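Local structure of small nuclear ribonucleoprotein homolog (Pyrobaculum aerophilum, 1M5Q) at residues G25-V30 / L34-A39; V101-I106 / R120-F125; Q14-L17 / E21-K24; V86-I89 / V94-I97. The protein probably binds RNA as an Sm-like archaeal protein, with an Sm-type beta domain joined to an additional C-terminal domain and fourteen copies assembled together. All coordinates share one frame; numbering follows the deposited sequence.

Contact 1. Residues G25-V30 / L34-A39; sequences GVLHAV and LNIVLA. With CD (cadmium ion), chain B.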
loop_
_atom_site.group_PDB
_atom_site.type_symbol
_atom_site.label_atom_id
_atom_site.label_comp_id
_atom_site.label_asym_id
_atom_site.label_seq_id
_atom_site.Cartn_x
_atom_site.Cartn_y
_atom_site.Cartn_z
ATOM N N GLY H 25 -1.608 -28.237 10.170
ATOM C CA GLY H 25 -2.872 -28.901 9.864
ATOM C C GLY H 25 -2.929 -29.228 8.388
ATOM O O GLY H 25 -1.953 -29.034 7.693
ATOM N N VAL H 26 -4.072 -29.691 7.923
ATOM C CA VAL H 26 -4.252 -30.046 6.551
ATOM C C VAL H 26 -4.538 -28.769 5.740
ATOM O O VAL H 26 -5.371 -27.948 6.122
ATOM C CB VAL H 26 -5.425 -31.088 6.367
ATOM C CG1 VAL H 26 -5.642 -31.356 4.882
ATOM C CG2 VAL H 26 -5.055 -32.442 7.045
ATOM N N LEU H 27 -3.791 -28.588 4.653
ATOM C CA LEU H 27 -4.012 -27.430 3.793
ATOM C C LEU H 27 -5.349 -27.641 3.104
ATOM O O LEU H 27 -5.519 -28.518 2.243
ATOM C CB LEU H 27 -2.887 -27.332 2.743
ATOM C CG LEU H 27 -3.095 -26.183 1.764
ATOM C CD1 LEU H 27 -3.056 -24.887 2.578
ATOM C CD2 LEU H 27 -1.994 -26.181 0.696
ATOM N N HIS H 28 -6.295 -26.809 3.476
ATOM C CA HIS H 28 -7.665 -26.839 2.993
ATOM C C HIS H 28 -7.982 -25.878 1.802
ATOM O O HIS H 28 -8.752 -26.231 0.917
ATOM C CB HIS H 28 -8.555 -26.490 4.175
ATOM C CG HIS H 28 -10.002 -26.706 3.927
ATOM N ND1 HIS H 28 -10.553 -27.963 3.787
ATOM C CD2 HIS H 28 -11.022 -25.831 3.776
ATOM C CE1 HIS H 28 -11.848 -27.856 3.557
ATOM N NE2 HIS H 28 -12.157 -26.575 3.547
ATOM N N ALA H 29 -7.438 -24.673 1.811
ATOM C CA ALA H 29 -7.693 -23.722 0.723
ATOM C C ALA H 29 -6.600 -22.693 0.649
ATOM O O ALA H 29 -6.024 -22.305 1.687
ATOM C CB ALA H 29 -9.046 -22.989 0.934
ATOM N N VAL H 30 -6.295 -22.225 -0.558
ATOM C CA VAL H 30 -5.273 -21.193 -0.667
ATOM C C VAL H 30 -5.799 -20.273 -1.753
ATOM O O VAL H 30 -6.293 -20.777 -2.760
ATOM C CB VAL H 30 -3.944 -21.740 -1.187
ATOM C CG1 VAL H 30 -2.902 -20.623 -1.251
ATOM C CG2 VAL H 30 -3.434 -22.845 -0.277
ATOM N N LEU H 34 -2.664 -15.555 -1.105
ATOM C CA LEU H 34 -2.026 -16.437 -0.137
ATOM C C LEU H 34 -2.654 -16.393 1.274
ATOM O O LEU H 34 -1.947 -16.536 2.262
ATOM C CB LEU H 34 -0.502 -16.196 -0.038
ATOM C CG LEU H 34 0.524 -16.852 -0.978
ATOM C CD1 LEU H 34 0.056 -18.207 -1.477
ATOM C CD2 LEU H 34 0.882 -15.961 -2.102
ATOM N N ASN H 35 -3.967 -16.122 1.348
ATOM C CA ASN H 35 -4.689 -16.322 2.597
ATOM C C ASN H 35 -4.713 -17.849 2.598
ATOM O O ASN H 35 -4.746 -18.496 1.540
ATOM C CB ASN H 35 -6.149 -15.838 2.532
ATOM C CG ASN H 35 -6.241 -14.318 2.602
ATOM O OD1 ASN H 35 -5.623 -13.653 3.484
ATOM N ND2 ASN H 35 -6.963 -13.760 1.672
ATOM N N ILE H 36 -4.780 -18.434 3.766
ATOM C CA ILE H 36 -4.733 -19.895 3.862
ATOM C C ILE H 36 -5.813 -20.385 4.801
ATOM O O ILE H 36 -6.026 -19.755 5.824
ATOM C CB ILE H 36 -3.418 -20.353 4.548
ATOM C CG1 ILE H 36 -2.185 -19.870 3.732
ATOM C CG2 ILE H 36 -3.468 -21.914 4.792
ATOM C CD1 ILE H 36 -2.092 -20.578 2.440
ATOM N N VAL H 37 -6.502 -21.476 4.444
ATOM C CA VAL H 37 -7.440 -22.097 5.385
ATOM C C VAL H 37 -6.818 -23.477 5.722
ATOM O O VAL H 37 -6.382 -24.195 4.806
ATOM C CB VAL H 37 -8.859 -22.345 4.786
ATOM C CG1 VAL H 37 -9.784 -23.006 5.896
ATOM C CG2 VAL H 37 -9.473 -21.002 4.326
ATOM N N LEU H 38 -6.684 -23.800 7.013
ATOM C CA LEU H 38 -6.202 -25.112 7.456
ATOM C C LEU H 38 -7.348 -25.884 8.115
ATOM O O LEU H 38 -8.191 -25.277 8.818
ATOM C CB LEU H 38 -5.097 -25.020 8.511
ATOM C CG LEU H 38 -3.808 -24.285 8.199
ATOM C CD1 LEU H 38 -2.867 -24.439 9.388
ATOM C CD2 LEU H 38 -3.153 -24.849 6.892
ATOM N N ALA H 39 -7.345 -27.207 7.913
ATOM C CA ALA H 39 -8.367 -28.109 8.486
ATOM C C ALA H 39 -7.745 -28.882 9.635
ATOM O O ALA H 39 -6.561 -29.298 9.554
ATOM C CB ALA H 39 -8.866 -29.111 7.460
HETATM CD CD CD B . -14.140 -25.405 2.903
HETATM O O HOH W 1 -13.624 -23.473 4.419
HETATM O O HOH W 2 -14.641 -27.561 1.598
#
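Val37 is opposed by two residues at once, His28 and Ala29, in a classic beta bulge within an antiparallel hairpin of the Sm fold. Val37 O accepts both amides, His28 N at 2.9 Å and Ala29 N at 3.2 Å, which approach from one face of its carbonyl plane. Imidazole and isopropyl run side by side, CD2 of His28 lying 3.7 Å from Val37 CG1. A chi1 of -170° swings CG of His28 away from the backbone N and lets NE2 reach a cadmium ion at 2.4 Å, which has two waters among its other ligands; ND1 is held by a glycerol. The other face is aliphatic, as suits a largely buried side: Ile36 sets CD1 alongside Val30, and Ile36 CG2 lies 3.7 Å from Leu27 CD1. Cut back to an alanine, Ile36 would probably open a gap between Leu27 and Val30 and deprive Leu5 of helix 2-6 of packing surface. In the second shell, Asn35 OD1 accepts from Tyr56 N, while Phe1 of a neighbouring subunit packs on Val37. At the far end Ala39 CB sits 4.1 Å from Val26 CB, and Ala39 N donates to Val26 O at 2.8 Å.

Contact 2. Residues V101-I106 / R120-F125; sequences VRVSEI and RLFEEF. With ACY (acetic acid), chain C.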
loop_
_atom_site.group_PDB
_atom_site.type_symbol
_atom_site.label_atom_id
_atom_site.label_comp_id
_atom_site.label_asym_id
_atom_site.label_seq_id
_atom_site.Cartn_x
_atom_site.Cartn_y
_atom_site.Cartn_z
ATOM N N VAL H 101 10.511 -48.049 -16.112
ATOM C CA VAL H 101 9.860 -47.386 -14.985
ATOM C C VAL H 101 10.973 -46.811 -14.098
ATOM O O VAL H 101 11.981 -47.460 -13.836
ATOM C CB VAL H 101 8.911 -48.364 -14.194
ATOM C CG1 VAL H 101 8.366 -47.688 -12.891
ATOM C CG2 VAL H 101 7.742 -48.722 -15.063
ATOM N N ARG H 102 10.794 -45.566 -13.679
ATOM C CA ARG H 102 11.802 -44.854 -12.889
ATOM C C ARG H 102 11.062 -44.122 -11.798
ATOM O O ARG H 102 10.046 -43.544 -12.050
ATOM C CB ARG H 102 12.542 -43.869 -13.818
ATOM C CG ARG H 102 13.457 -42.876 -13.123
ATOM C CD ARG H 102 14.129 -41.982 -14.180
ATOM N NE ARG H 102 15.147 -41.157 -13.552
ATOM C CZ ARG H 102 14.895 -40.016 -12.904
ATOM N NH1 ARG H 102 13.642 -39.541 -12.795
ATOM N NH2 ARG H 102 15.911 -39.334 -12.362
ATOM N N VAL H 103 11.561 -44.180 -10.583
ATOM C CA VAL H 103 10.920 -43.544 -9.438
ATOM C C VAL H 103 11.932 -42.654 -8.667
ATOM O O VAL H 103 12.981 -43.130 -8.252
ATOM C CB VAL H 103 10.391 -44.602 -8.390
ATOM C CG1 VAL H 103 9.519 -43.885 -7.393
ATOM C CG2 VAL H 103 9.600 -45.773 -9.075
ATOM N N SER H 104 11.585 -41.385 -8.475
ATOM C CA SER H 104 12.409 -40.418 -7.764
ATOM C C SER H 104 11.608 -40.119 -6.496
ATOM O O SER H 104 10.483 -40.626 -6.360
ATOM C CB SER H 104 12.556 -39.137 -8.596
ATOM O OG SER H 104 11.315 -38.421 -8.602
ATOM N N GLU H 105 12.148 -39.292 -5.596
ATOM C CA GLU H 105 11.427 -38.989 -4.375
ATOM C C GLU H 105 10.174 -38.169 -4.630
ATOM O O GLU H 105 9.373 -37.982 -3.719
ATOM C CB GLU H 105 12.312 -38.299 -3.294
ATOM C CG GLU H 105 13.043 -37.048 -3.721
ATOM C CD GLU H 105 13.809 -36.341 -2.569
ATOM O OE1 GLU H 105 14.368 -37.015 -1.675
ATOM O OE2 GLU H 105 13.876 -35.086 -2.570
ATOM N N ILE H 106 9.945 -37.720 -5.855
ATOM C CA ILE H 106 8.711 -36.960 -6.107
ATOM C C ILE H 106 7.776 -37.577 -7.164
ATOM O O ILE H 106 6.800 -36.946 -7.615
ATOM C CB ILE H 106 8.999 -35.496 -6.527
ATOM C CG1 ILE H 106 9.567 -35.443 -7.948
ATOM C CG2 ILE H 106 9.950 -34.852 -5.515
ATOM C CD1 ILE H 106 9.998 -34.006 -8.354
ATOM N N ARG H 120 1.158 -47.180 -6.767
ATOM C CA ARG H 120 0.440 -47.594 -5.560
ATOM C C ARG H 120 1.404 -47.852 -4.409
ATOM O O ARG H 120 1.072 -47.552 -3.264
ATOM C CB ARG H 120 -0.416 -48.838 -5.788
ATOM C CG ARG H 120 -1.789 -48.556 -6.297
ATOM C CD ARG H 120 -1.764 -48.315 -7.761
ATOM N NE ARG H 120 -3.085 -48.292 -8.411
ATOM C CZ ARG H 120 -3.243 -47.849 -9.653
ATOM N NH1 ARG H 120 -2.159 -47.413 -10.306
ATOM N NH2 ARG H 120 -4.443 -47.834 -10.238
ATOM N N LEU H 121 2.599 -48.378 -4.667
ATOM C CA LEU H 121 3.537 -48.602 -3.529
ATOM C C LEU H 121 3.967 -47.232 -2.961
ATOM O O LEU H 121 4.080 -47.039 -1.755
ATOM C CB LEU H 121 4.797 -49.290 -3.991
ATOM C CG LEU H 121 5.526 -50.334 -3.144
ATOM C CD1 LEU H 121 7.026 -50.194 -3.424
ATOM C CD2 LEU H 121 5.206 -50.249 -1.675
ATOM N N PHE H 122 4.230 -46.305 -3.875
ATOM C CA PHE H 122 4.640 -44.937 -3.544
ATOM C C PHE H 122 3.612 -44.301 -2.621
ATOM O O PHE H 122 3.942 -43.752 -1.552
ATOM C CB PHE H 122 4.765 -44.106 -4.846
ATOM C CG PHE H 122 5.537 -42.817 -4.664
ATOM C CD1 PHE H 122 6.884 -42.752 -4.996
ATOM C CD2 PHE H 122 4.907 -41.670 -4.210
ATOM C CE1 PHE H 122 7.599 -41.540 -4.889
ATOM C CE2 PHE H 122 5.596 -40.466 -4.095
ATOM C CZ PHE H 122 6.946 -40.400 -4.439
ATOM N N GLU H 123 2.347 -44.412 -3.028
ATOM C CA GLU H 123 1.236 -43.872 -2.237
ATOM C C GLU H 123 1.090 -44.584 -0.916
ATOM O O GLU H 123 0.678 -43.986 0.069
ATOM C CB GLU H 123 -0.069 -43.947 -3.031
ATOM C CG GLU H 123 -0.108 -42.940 -4.168
ATOM C CD GLU H 123 -0.964 -43.435 -5.332
ATOM O OE1 GLU H 123 -1.854 -44.300 -5.099
ATOM O OE2 GLU H 123 -0.751 -42.957 -6.472
ATOM N N GLU H 124 1.472 -45.847 -0.851
ATOM C CA GLU H 124 1.357 -46.537 0.423
ATOM C C GLU H 124 2.361 -45.908 1.409
ATOM O O GLU H 124 2.050 -45.724 2.604
ATOM C CB GLU H 124 1.577 -48.033 0.216
ATOM C CG GLU H 124 0.665 -48.880 1.053
ATOM C CD GLU H 124 -0.781 -48.392 1.065
ATOM O OE1 GLU H 124 -1.436 -48.321 -0.011
ATOM O OE2 GLU H 124 -1.269 -48.088 2.178
ATOM N N PHE H 125 3.544 -45.542 0.923
ATOM C CA PHE H 125 4.517 -44.843 1.792
ATOM C C PHE H 125 3.945 -43.475 2.206
ATOM O O PHE H 125 4.034 -43.097 3.377
ATOM C CB PHE H 125 5.865 -44.571 1.091
ATOM C CG PHE H 125 6.791 -45.743 1.050
ATOM C CD1 PHE H 125 6.602 -46.770 0.151
ATOM C CD2 PHE H 125 7.878 -45.816 1.926
ATOM C CE1 PHE H 125 7.500 -47.883 0.118
ATOM C CE2 PHE H 125 8.771 -46.903 1.899
ATOM C CZ PHE H 125 8.572 -47.938 0.985
HETATM C C ACY C . 18.328 -41.827 -12.825
HETATM O O ACY C . 18.303 -40.773 -12.022
HETATM O OXT ACY C . 17.808 -41.933 -14.031
HETATM C CH3 ACY C . 19.053 -42.995 -12.223
#
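The closest CA atoms of strand 101-104 and helix 113-127 here, those of Val103 and Phe122, are 8.7 Å apart, and a single aromatic side chain bridges the gap. Phe122 is long enough to do so: with CG anti to the backbone N (chi1 -164°), its ring reaches from the helix to the strand end. Everything it meets closely here lies at the ring edge. CD1 touches Val103 CG1 at 3.7 Å, valine and phenylalanine sliding past each other in opposite directions. Farther round the edge, CE1 lies 3.4 Å from Ser104 O and CZ lies 3.5 Å from Glu105 O, so the slightly positive ring hydrogens are turned to two carbonyl oxygens. This is the helix-on-sheet packing of the C-terminal domain, in which helices 71-81 and 113-127 pack against the antiparallel sheet; Met71 and Phe74 of the former also reach Val103, a branched residue suited to that buried face. The chain turns as the strand ends, and Ser104 OG accepts from Ile106 N at 3.1 Å in an ST turn. The small serine hydroxyl probably helps to hold the bend that carries the Glu105 carbonyl to the ring. On the reverse side of the strand, Arg102 stretches out to hold, at the edge of its guanidinium, an acetic acid molecule probably from the crystallisation liquor: NE donates to OXT at 2.8 Å (169° at the hydrogen) and NH2 to O at 2.8 Å. NH2 also donates to Ile81 O of a neighbouring subunit. From the helix, Glu123 of this chain forms a salt bridge with Arg102 of another subunit.

Contact 3. Residues Q14-L17 / E21-K24; sequences QVVL and EVYK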
loop_
_atom_site.group_PDB
_atom_site.type_symbol
_atom_site.label_atom_id
_atom_site.label_comp_id
_atom_site.label_asym_id
_atom_site.label_seq_id
_atom_site.Cartn_x
_atom_site.Cartn_y
_atom_site.Cartn_z
ATOM N N GLN H 14 2.631 -26.612 7.897
ATOM C CA GLN H 14 2.770 -25.825 9.116
ATOM C C GLN H 14 2.813 -24.348 8.669
ATOM O O GLN H 14 3.513 -24.006 7.702
ATOM C CB GLN H 14 4.068 -26.235 9.782
ATOM C CG GLN H 14 4.776 -25.214 10.510
ATOM C CD GLN H 14 5.967 -25.782 11.249
ATOM O OE1 GLN H 14 7.123 -25.342 11.045
ATOM N NE2 GLN H 14 5.709 -26.764 12.108
ATOM N N VAL H 15 2.080 -23.472 9.353
ATOM C CA VAL H 15 2.100 -22.064 9.005
ATOM C C VAL H 15 2.603 -21.260 10.200
ATOM O O VAL H 15 2.008 -21.315 11.307
ATOM C CB VAL H 15 0.662 -21.548 8.581
ATOM C CG1 VAL H 15 0.762 -20.132 8.085
ATOM C CG2 VAL H 15 0.065 -22.442 7.435
ATOM N N VAL H 16 3.671 -20.483 9.974
ATOM C CA VAL H 16 4.283 -19.675 11.028
ATOM C C VAL H 16 3.832 -18.237 10.924
ATOM O O VAL H 16 4.008 -17.587 9.892
ATOM C CB VAL H 16 5.833 -19.795 10.963
ATOM C CG1 VAL H 16 6.493 -18.910 12.037
ATOM C CG2 VAL H 16 6.234 -21.279 11.150
ATOM N N LEU H 17 3.245 -17.726 12.002
ATOM C CA LEU H 17 2.702 -16.404 12.012
ATOM C C LEU H 17 3.566 -15.378 12.725
ATOM O O LEU H 17 4.319 -15.723 13.632
ATOM C CB LEU H 17 1.281 -16.447 12.612
ATOM C CG LEU H 17 0.337 -17.612 12.163
ATOM C CD1 LEU H 17 -1.101 -17.341 12.673
ATOM C CD2 LEU H 17 0.287 -17.748 10.624
ATOM N N GLU H 21 2.669 -17.430 16.738
ATOM C CA GLU H 21 2.026 -18.756 16.749
ATOM C C GLU H 21 2.431 -19.577 15.547
ATOM O O GLU H 21 2.872 -19.038 14.507
ATOM C CB GLU H 21 0.520 -18.660 16.746
ATOM C CG GLU H 21 -0.124 -17.932 17.925
ATOM C CD GLU H 21 -1.657 -17.939 17.792
ATOM O OE1 GLU H 21 -2.324 -18.899 18.241
ATOM O OE2 GLU H 21 -2.202 -16.987 17.212
ATOM N N VAL H 22 2.298 -20.892 15.697
ATOM C CA VAL H 22 2.606 -21.838 14.644
ATOM C C VAL H 22 1.437 -22.812 14.522
ATOM O O VAL H 22 1.129 -23.511 15.504
ATOM C CB VAL H 22 3.918 -22.623 14.986
ATOM C CG1 VAL H 22 4.147 -23.685 13.903
ATOM C CG2 VAL H 22 5.138 -21.651 15.042
ATOM N N TYR H 23 0.735 -22.862 13.387
ATOM C CA TYR H 23 -0.375 -23.823 13.253
ATOM C C TYR H 23 -0.028 -24.936 12.282
ATOM O O TYR H 23 0.468 -24.690 11.186
ATOM C CB TYR H 23 -1.692 -23.182 12.746
ATOM C CG TYR H 23 -2.429 -22.369 13.791
ATOM C CD1 TYR H 23 -3.437 -22.945 14.561
ATOM C CD2 TYR H 23 -1.982 -21.108 14.132
ATOM C CE1 TYR H 23 -3.958 -22.275 15.664
ATOM C CE2 TYR H 23 -2.484 -20.425 15.237
ATOM C CZ TYR H 23 -3.462 -21.024 16.007
ATOM O OH TYR H 23 -3.853 -20.427 17.178
ATOM N N LYS H 24 -0.350 -26.156 12.645
ATOM C CA LYS H 24 -0.031 -27.268 11.790
ATOM C C LYS H 24 -1.361 -27.941 11.435
ATOM O O LYS H 24 -2.187 -28.176 12.309
ATOM C CB LYS H 24 0.890 -28.225 12.560
ATOM C CG LYS H 24 1.391 -29.401 11.736
ATOM C CD LYS H 24 2.401 -30.304 12.507
ATOM C CE LYS H 24 3.167 -31.247 11.539
ATOM N NZ LYS H 24 3.911 -32.435 12.196
#
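Gln14 meets Val22 first, the aliphatic CG of the glutamine lying 3.8 Å from Val22 CG1 as the two side chains pass at a slant. Its backbone CA also comes to 3.3 Å from Tyr23 O, a CA-H...O contact in its non-hydrogen-bonded pair with Lys24. Val15 is the hydrogen-bonded partner of Tyr23: Val15 N donates to Tyr23 O at 2.7 Å, and Val15 O takes the amide of Tyr23 in return. Next, Val16 sits beside Val22, both pointing to the face that carries Gln14; CG2 meets CG2 at 4.1 Å, a pairing that suits two beta-branched residues in extended chain. Leu17 closes the ladder. Its amide reaches Glu21 O at 2.9 Å nearly along the C=O axis, and its CD1 comes obliquely to the Tyr23 ring, 4.1 Å from CD2. The leucine thus reaches the tyrosine two residues beyond its own partner. A chi1 of -75° sets the ring of Tyr23 beside its backbone N, and the tyrosine OH is hydrogen-bonded to Asn43 ND2. The hairpin lies within the five-stranded antiparallel Sm sheet: strand 12-17 has strand 59-64 on its other edge, and strand 22-30 runs on beside strand 36-42. Leu38 of that last strand packs on Val15 and Tyr23, Ile54 of strand 48-54 on Val15 and Leu17, and His61 of a neighbouring subunit meets the tyrosine ring edge-to-face.

Contact 4. Residues V86-I89 / V94-I97; sequences VKYI and VVLI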
loop_
_atom_site.group_PDB
_atom_site.type_symbol
_atom_site.label_atom_id
_atom_site.label_comp_id
_atom_site.label_asym_id
_atom_site.label_seq_id
_atom_site.Cartn_x
_atom_site.Cartn_y
_atom_site.Cartn_z
ATOM N N VAL H 86 14.482 -54.569 -9.729
ATOM C CA VAL H 86 14.744 -53.314 -9.050
ATOM C C VAL H 86 16.217 -52.940 -8.831
ATOM O O VAL H 86 17.022 -53.765 -8.396
ATOM C CB VAL H 86 14.019 -53.329 -7.713
ATOM C CG1 VAL H 86 14.255 -52.039 -6.980
ATOM C CG2 VAL H 86 12.487 -53.600 -7.938
ATOM N N LYS H 87 16.578 -51.702 -9.148
ATOM C CA LYS H 87 17.954 -51.239 -8.923
ATOM C C LYS H 87 17.906 -49.881 -8.199
ATOM O O LYS H 87 17.246 -48.954 -8.654
ATOM C CB LYS H 87 18.703 -51.047 -10.251
ATOM C CG LYS H 87 18.892 -52.284 -11.113
ATOM C CD LYS H 87 19.814 -51.997 -12.294
ATOM C CE LYS H 87 20.926 -50.984 -11.924
ATOM N NZ LYS H 87 21.825 -51.379 -10.774
ATOM N N TYR H 88 18.574 -49.757 -7.075
ATOM C CA TYR H 88 18.579 -48.487 -6.387
ATOM C C TYR H 88 19.824 -47.818 -6.985
ATOM O O TYR H 88 20.853 -48.464 -7.136
ATOM C CB TYR H 88 18.736 -48.647 -4.867
ATOM C CG TYR H 88 19.059 -47.328 -4.197
ATOM C CD1 TYR H 88 18.092 -46.302 -4.105
ATOM C CD2 TYR H 88 20.342 -47.067 -3.705
ATOM C CE1 TYR H 88 18.403 -45.043 -3.538
ATOM C CE2 TYR H 88 20.661 -45.820 -3.143
ATOM C CZ TYR H 88 19.699 -44.816 -3.060
ATOM O OH TYR H 88 20.026 -43.590 -2.500
ATOM N N ILE H 89 19.707 -46.550 -7.355
ATOM C CA ILE H 89 20.825 -45.838 -7.943
ATOM C C ILE H 89 21.205 -44.659 -7.069
ATOM O O ILE H 89 20.589 -43.578 -7.135
ATOM C CB ILE H 89 20.472 -45.370 -9.354
ATOM C CG1 ILE H 89 20.242 -46.605 -10.220
ATOM C CG2 ILE H 89 21.600 -44.498 -9.922
ATOM C CD1 ILE H 89 20.080 -46.294 -11.605
ATOM N N VAL H 94 17.571 -42.514 -7.012
ATOM C CA VAL H 94 16.427 -42.925 -7.814
ATOM C C VAL H 94 16.370 -44.465 -7.863
ATOM O O VAL H 94 17.405 -45.168 -7.683
ATOM C CB VAL H 94 16.579 -42.312 -9.263
ATOM C CG1 VAL H 94 15.646 -42.992 -10.297
ATOM C CG2 VAL H 94 16.282 -40.798 -9.193
ATOM N N VAL H 95 15.171 -44.989 -8.072
ATOM C CA VAL H 95 14.992 -46.435 -8.133
ATOM C C VAL H 95 14.482 -46.801 -9.526
ATOM O O VAL H 95 13.479 -46.238 -9.984
ATOM C CB VAL H 95 13.976 -46.935 -7.056
ATOM C CG1 VAL H 95 13.657 -48.462 -7.278
ATOM C CG2 VAL H 95 14.576 -46.782 -5.658
ATOM N N LEU H 96 15.180 -47.711 -10.201
ATOM C CA LEU H 96 14.731 -48.171 -11.531
ATOM C C LEU H 96 14.021 -49.539 -11.384
ATOM O O LEU H 96 14.464 -50.385 -10.603
ATOM C CB LEU H 96 15.925 -48.292 -12.496
ATOM C CG LEU H 96 16.752 -47.003 -12.682
ATOM C CD1 LEU H 96 18.006 -47.316 -13.473
ATOM C CD2 LEU H 96 15.943 -45.917 -13.388
ATOM N N ILE H 97 12.921 -49.750 -12.102
ATOM C CA ILE H 97 12.168 -51.013 -12.022
ATOM C C ILE H 97 12.052 -51.484 -13.470
ATOM O O ILE H 97 11.349 -50.871 -14.293
ATOM C CB ILE H 97 10.780 -50.776 -11.380
ATOM C CG1 ILE H 97 10.980 -50.237 -9.944
ATOM C CG2 ILE H 97 9.962 -52.066 -11.367
ATOM C CD1 ILE H 97 9.712 -49.855 -9.218
#
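Val86 and Val95 form the close-packed side of this antiparallel beta hairpin, which opens the four-stranded sheet of the C-terminal domain. CG1 of Val86 touches CG1 of Val95 at 3.6 Å, and Ile97 CG1 lies beside Val86 CG2. These branched aliphatic side chains suit a face laid against helices: Ala75 and Ala78 of helix 71-81 pack on Val95 and Val86, while Val114 and Ala118 of helix 113-127 receive Ile97. Tyr88 shares this face, crossing Val95 at about a right angle with CG2 of the valine in the plane of the ring, 3.9 Å from CD1. The tyrosine OH is hydrogen-bonded to Asn93 OD1 in the connecting turn.

The opposite face is the more open one at Lys87, which is exposed and directs its amine away from the partner strand, a fitting place for a charge. Beside it Ile89 and Leu96 slant across each other as an aliphatic patch, their terminal carbons not reliably placed, and Pro113 of a neighbouring subunit packs on both. Were Ile89 an alanine, Leu96 and that proline would probably lose their shared aliphatic neighbour, with a gap opened at the subunit interface. Between the two faces, backbone bonds join the strands: Lys87 and Leu96 exchange a reciprocal pair, N to O at 2.9 Å each way. Near the turn, Ile89 N points almost straight down the carbonyl of Val94, 2.7 Å from its oxygen.

Contacts 1 and 3 share strand 22-30 of the Sm sheet and touch each other directly. Contacts 2 and 4 belong to the other domain, on the opposite side of the chain's centre, and are joined edge to edge where Val103 N probably bonds to Val95 O. Centres within each pair are 11 Å apart, whereas those of contacts 3 and 4 are about 37 Å apart. Three contacts are partly buried hairpins built on backbone bonds; contact 1 alone is bulged and carries a metal. Contact 2 is the buried one, joining helix to strand by side-chain packing. Contacts 1 and 3 touch the second subunit, contacts 2 and 4 the fifth.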